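Local coordinates for YghZ aldo-keto reductase (Escherichia coli, PDB 3N6Q), which probably reduces aldehydes and ketones with NADPH, as a TIM-barrel member of the aldo-keto reductase family, at residues F36-R50 against S72-F85. Numbering follows the deposited sequence.
Sequences FGHVNALESQRAILR and SAEENFGRLLREDF. With MG (magnesium ion), chain J.
Leu80 pushes its isobutyl group between Leu42, Gln45, Arg46 and Leu49, a knob-into-hole fit at the centre of two helices whose axes approach to 10.6 Å and cross at -64°. Leu80 CD1 meets Leu49 CD1 at 3.6 Å, while Leu80 CD2 lies over one face of the Arg46 guanidinium, so the branched leucine serves an apolar and a charged neighbour at once. Leucine also suits position 49: CD1 reaches Phe77, and CB touches the Phe85 ring.

With CG anti to the backbone N (chi1 176°) and a bend at chi3, Arg46 brings its guanidinium to Glu83 and Asp84 near the C-terminal end of helix 72-84. Arg46 NH1 and NH2 both grip Glu83 OE1, NH1 at 2.9 Å, with guanidinium and carboxylate nearly coplanar; NE and NH2 hold Glu43 OE2. Arg46 NH1 also reaches Asp84 OD2 at 3.0 Å. Arg50 takes Asp84 side-on, NE to OD2 and NH2 to OD1, and its NE reaches OD2 from the face opposite Arg46 NH1. An alanine at Arg46 is likely to leave Glu43 and Glu83 without their shared positive partner and uncover one side of Leu80. Glu83 OE2 binds a magnesium ion, so its two oxygens divide their work.

At the other end, Asn76 ND2 donates an almost straight bond (172°) to Phe36 O, its amide tying the loop before helix 42-54 to helix 72-84. Ser72 CB sits 3.5 Å from the His38 ring centroid, a CH-pi contact, and water 1 links His38 ND1 to Asn76 OD1.

This packing joins the first two helices of the barrel's outer layer. Its chemistry implies a leucine core flanked by a charge network in which two arginines, with the magnesium ion on Glu83, probably offset the charge of three carboxylates.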
# COMPACT_ATOMS: atom_id res chain seq x y z
N PHE B 36 -31.21 14.65 -9.53
CA PHE B 36 -30.89 13.77 -8.39
C PHE B 36 -30.54 14.50 -7.11
O PHE B 36 -29.89 13.93 -6.25
CB PHE B 36 -29.76 12.78 -8.75
CG PHE B 36 -30.19 11.77 -9.83
CD1 PHE B 36 -30.70 10.57 -9.45
CD2 PHE B 36 -30.30 12.16 -11.18
CE1 PHE B 36 -31.19 9.60 -10.40
CE2 PHE B 36 -30.83 11.25 -12.16
CZ PHE B 36 -31.23 9.97 -11.78
N GLY B 37 -30.97 15.74 -6.99
CA GLY B 37 -30.69 16.56 -5.81
C GLY B 37 -31.75 16.36 -4.74
O GLY B 37 -32.71 15.61 -4.94
N HIS B 38 -31.55 17.00 -3.58
CA HIS B 38 -32.62 16.97 -2.56
C HIS B 38 -33.84 17.74 -3.03
O HIS B 38 -34.91 17.66 -2.41
CB HIS B 38 -32.12 17.57 -1.24
CG HIS B 38 -31.15 16.69 -0.53
ND1 HIS B 38 -31.25 15.32 -0.53
CD2 HIS B 38 -30.06 17.00 0.22
CE1 HIS B 38 -30.24 14.82 0.17
NE2 HIS B 38 -29.55 15.82 0.70
N VAL B 39 -33.67 18.54 -4.08
CA VAL B 39 -34.86 19.19 -4.66
C VAL B 39 -35.74 18.34 -5.57
O VAL B 39 -36.80 18.81 -6.03
CB VAL B 39 -34.52 20.48 -5.43
CG1 VAL B 39 -33.78 21.43 -4.53
CG2 VAL B 39 -33.67 20.16 -6.69
N ASN B 40 -35.33 17.10 -5.80
CA ASN B 40 -36.03 16.18 -6.66
C ASN B 40 -36.53 15.04 -5.80
O ASN B 40 -35.75 14.40 -5.07
CB ASN B 40 -35.07 15.62 -7.73
CG ASN B 40 -34.42 16.72 -8.58
OD1 ASN B 40 -33.24 17.07 -8.40
ND2 ASN B 40 -35.22 17.36 -9.44
N ALA B 41 -37.80 14.68 -5.97
CA ALA B 41 -38.33 13.51 -5.21
C ALA B 41 -37.56 12.23 -5.48
O ALA B 41 -37.19 11.95 -6.63
CB ALA B 41 -39.84 13.29 -5.54
N LEU B 42 -37.34 11.38 -4.45
CA LEU B 42 -36.54 10.19 -4.68
C LEU B 42 -37.30 9.15 -5.53
O LEU B 42 -36.67 8.35 -6.25
CB LEU B 42 -36.06 9.59 -3.35
CG LEU B 42 -35.05 8.47 -3.48
CD1 LEU B 42 -33.67 9.12 -3.71
CD2 LEU B 42 -35.02 7.65 -2.19
N GLU B 43 -38.63 9.17 -5.50
CA GLU B 43 -39.36 8.23 -6.37
C GLU B 43 -39.07 8.46 -7.84
O GLU B 43 -38.98 7.49 -8.59
CB GLU B 43 -40.88 8.23 -6.13
CG GLU B 43 -41.25 7.40 -4.86
CD GLU B 43 -40.61 5.99 -4.83
OE1 GLU B 43 -40.83 5.19 -5.75
OE2 GLU B 43 -39.90 5.65 -3.85
N SER B 44 -38.94 9.73 -8.24
CA SER B 44 -38.59 10.07 -9.63
C SER B 44 -37.21 9.58 -9.98
O SER B 44 -36.97 9.02 -11.06
CB SER B 44 -38.63 11.58 -9.84
OG SER B 44 -39.93 12.07 -9.55
N GLN B 45 -36.25 9.85 -9.08
CA GLN B 45 -34.89 9.30 -9.23
C GLN B 45 -34.87 7.77 -9.37
O GLN B 45 -34.13 7.20 -10.17
CB GLN B 45 -34.03 9.77 -8.04
CG GLN B 45 -34.01 11.27 -7.80
CD GLN B 45 -33.08 11.59 -6.63
OE1 GLN B 45 -32.11 10.87 -6.40
NE2 GLN B 45 -33.38 12.64 -5.89
N ARG B 46 -35.66 7.07 -8.55
CA ARG B 46 -35.61 5.64 -8.52
C ARG B 46 -36.05 5.09 -9.87
O ARG B 46 -35.47 4.11 -10.36
CB ARG B 46 -36.60 5.08 -7.44
CG ARG B 46 -36.63 3.56 -7.46
CD ARG B 46 -37.73 3.00 -6.51
NE ARG B 46 -37.81 3.76 -5.27
CZ ARG B 46 -37.03 3.56 -4.23
NH1 ARG B 46 -36.06 2.64 -4.27
NH2 ARG B 46 -37.23 4.31 -3.13
N ALA B 47 -37.07 5.69 -10.44
CA ALA B 47 -37.64 5.22 -11.73
C ALA B 47 -36.61 5.37 -12.86
O ALA B 47 -36.47 4.44 -13.73
CB ALA B 47 -38.88 5.99 -12.05
N ILE B 48 -35.92 6.52 -12.86
CA ILE B 48 -34.80 6.76 -13.77
C ILE B 48 -33.68 5.71 -13.67
O ILE B 48 -33.25 5.15 -14.71
CB ILE B 48 -34.26 8.21 -13.73
CG1 ILE B 48 -35.37 9.27 -14.00
CG2 ILE B 48 -33.04 8.31 -14.72
CD1 ILE B 48 -35.11 10.69 -13.47
N LEU B 49 -33.14 5.44 -12.47
CA LEU B 49 -32.05 4.45 -12.37
C LEU B 49 -32.48 3.08 -12.80
O LEU B 49 -31.68 2.27 -13.38
CB LEU B 49 -31.47 4.37 -10.93
CG LEU B 49 -30.91 5.72 -10.42
CD1 LEU B 49 -30.32 5.56 -8.98
CD2 LEU B 49 -29.75 6.21 -11.33
N ARG B 50 -33.70 2.70 -12.38
CA ARG B 50 -34.14 1.35 -12.68
C ARG B 50 -34.32 1.17 -14.18
O ARG B 50 -33.98 0.14 -14.72
CB ARG B 50 -35.49 1.05 -12.01
CG ARG B 50 -35.36 0.86 -10.49
CD ARG B 50 -36.75 0.48 -9.94
NE ARG B 50 -36.71 0.10 -8.52
CZ ARG B 50 -37.73 -0.45 -7.86
NH1 ARG B 50 -38.89 -0.67 -8.50
NH2 ARG B 50 -37.62 -0.74 -6.56
N SER B 72 -25.63 16.08 -2.90
CA SER B 72 -26.92 15.37 -2.65
C SER B 72 -27.16 14.30 -3.70
O SER B 72 -27.81 13.30 -3.41
CB SER B 72 -28.12 16.34 -2.56
OG SER B 72 -28.28 17.14 -3.73
N ALA B 73 -26.69 14.52 -4.93
CA ALA B 73 -26.80 13.43 -5.95
C ALA B 73 -26.05 12.18 -5.53
O ALA B 73 -26.59 11.10 -5.57
CB ALA B 73 -26.29 13.89 -7.39
N GLU B 74 -24.84 12.33 -5.00
CA GLU B 74 -24.14 11.17 -4.48
C GLU B 74 -24.91 10.48 -3.33
O GLU B 74 -24.90 9.26 -3.25
CB GLU B 74 -22.79 11.64 -3.92
CG GLU B 74 -21.75 11.74 -5.14
CD GLU B 74 -20.43 12.29 -4.69
OE1 GLU B 74 -20.42 12.89 -3.56
OE2 GLU B 74 -19.41 12.13 -5.42
N GLU B 75 -25.37 11.28 -2.37
CA GLU B 75 -26.16 10.68 -1.23
C GLU B 75 -27.40 9.91 -1.71
O GLU B 75 -27.68 8.79 -1.25
CB GLU B 75 -26.65 11.79 -0.30
CG GLU B 75 -25.55 12.47 0.41
CD GLU B 75 -26.04 13.57 1.37
OE1 GLU B 75 -27.20 14.02 1.30
OE2 GLU B 75 -25.22 14.03 2.19
N ASN B 76 -28.13 10.51 -2.64
CA ASN B 76 -29.39 9.92 -3.14
C ASN B 76 -29.09 8.69 -3.93
O ASN B 76 -29.70 7.62 -3.75
CB ASN B 76 -30.16 10.94 -3.99
CG ASN B 76 -30.89 11.95 -3.16
OD1 ASN B 76 -31.29 11.65 -2.02
ND2 ASN B 76 -31.05 13.15 -3.67
N PHE B 77 -28.09 8.81 -4.81
CA PHE B 77 -27.60 7.61 -5.45
C PHE B 77 -27.17 6.53 -4.47
O PHE B 77 -27.46 5.33 -4.66
CB PHE B 77 -26.41 7.95 -6.41
CG PHE B 77 -25.90 6.78 -7.19
CD1 PHE B 77 -26.59 6.33 -8.33
CD2 PHE B 77 -24.65 6.24 -6.90
CE1 PHE B 77 -26.08 5.31 -9.13
CE2 PHE B 77 -24.13 5.22 -7.69
CZ PHE B 77 -24.86 4.75 -8.81
N GLY B 78 -26.41 6.91 -3.45
CA GLY B 78 -26.03 5.87 -2.47
C GLY B 78 -27.24 5.17 -1.83
O GLY B 78 -27.21 3.97 -1.59
N ARG B 79 -28.27 5.92 -1.54
CA ARG B 79 -29.47 5.32 -0.91
C ARG B 79 -30.13 4.34 -1.87
O ARG B 79 -30.58 3.24 -1.48
CB ARG B 79 -30.46 6.43 -0.64
CG ARG B 79 -30.04 7.39 0.47
CD ARG B 79 -31.19 8.37 0.76
NE ARG B 79 -32.34 7.69 1.39
CZ ARG B 79 -33.52 8.27 1.63
NH1 ARG B 79 -33.74 9.55 1.33
NH2 ARG B 79 -34.50 7.56 2.19
N LEU B 80 -30.27 4.79 -3.12
CA LEU B 80 -30.92 3.93 -4.13
C LEU B 80 -30.10 2.72 -4.45
O LEU B 80 -30.68 1.62 -4.69
CB LEU B 80 -31.30 4.73 -5.39
CG LEU B 80 -32.34 5.81 -5.11
CD1 LEU B 80 -32.47 6.69 -6.37
CD2 LEU B 80 -33.70 5.15 -4.78
N LEU B 81 -28.76 2.85 -4.41
CA LEU B 81 -27.88 1.69 -4.61
C LEU B 81 -28.14 0.65 -3.52
O LEU B 81 -28.22 -0.56 -3.81
CB LEU B 81 -26.40 2.07 -4.54
CG LEU B 81 -25.54 2.67 -5.63
CD1 LEU B 81 -24.04 2.41 -5.19
CD2 LEU B 81 -25.88 1.98 -6.99
N ARG B 82 -28.21 1.12 -2.27
CA ARG B 82 -28.47 0.21 -1.15
C ARG B 82 -29.86 -0.40 -1.25
O ARG B 82 -30.03 -1.58 -0.95
CB ARG B 82 -28.26 0.91 0.21
CG ARG B 82 -26.79 1.08 0.57
CD ARG B 82 -26.56 1.81 1.93
NE ARG B 82 -27.31 3.06 2.06
CZ ARG B 82 -26.78 4.27 1.93
NH1 ARG B 82 -25.49 4.42 1.69
NH2 ARG B 82 -27.53 5.33 2.06
N GLU B 83 -30.86 0.38 -1.64
CA GLU B 83 -32.25 -0.11 -1.67
C GLU B 83 -32.49 -1.08 -2.84
O GLU B 83 -33.05 -2.18 -2.64
CB GLU B 83 -33.28 1.02 -1.70
CG GLU B 83 -33.56 1.71 -0.32
CD GLU B 83 -34.74 2.67 -0.35
OE1 GLU B 83 -35.35 2.80 -1.42
OE2 GLU B 83 -35.15 3.23 0.74
N ASP B 84 -31.98 -0.73 -4.03
CA ASP B 84 -32.38 -1.44 -5.26
C ASP B 84 -31.24 -2.18 -5.97
O ASP B 84 -31.50 -3.02 -6.85
CB ASP B 84 -32.99 -0.45 -6.24
CG ASP B 84 -34.39 0.01 -5.84
OD1 ASP B 84 -35.05 -0.64 -4.99
OD2 ASP B 84 -34.85 1.00 -6.45
N PHE B 85 -29.99 -1.81 -5.67
CA PHE B 85 -28.88 -2.33 -6.44
C PHE B 85 -27.85 -3.07 -5.59
O PHE B 85 -26.78 -3.30 -6.05
CB PHE B 85 -28.18 -1.21 -7.26
CG PHE B 85 -29.04 -0.62 -8.34
CD1 PHE B 85 -28.84 -1.01 -9.67
CD2 PHE B 85 -29.90 0.43 -8.07
CE1 PHE B 85 -29.59 -0.44 -10.68
CE2 PHE B 85 -30.65 1.03 -9.06
CZ PHE B 85 -30.52 0.56 -10.38
MG MG J . -36.75 4.07 1.04
O HOH W 1 -33.10 13.66 -1.35
O HOH W 2 -33.38 3.02 -8.16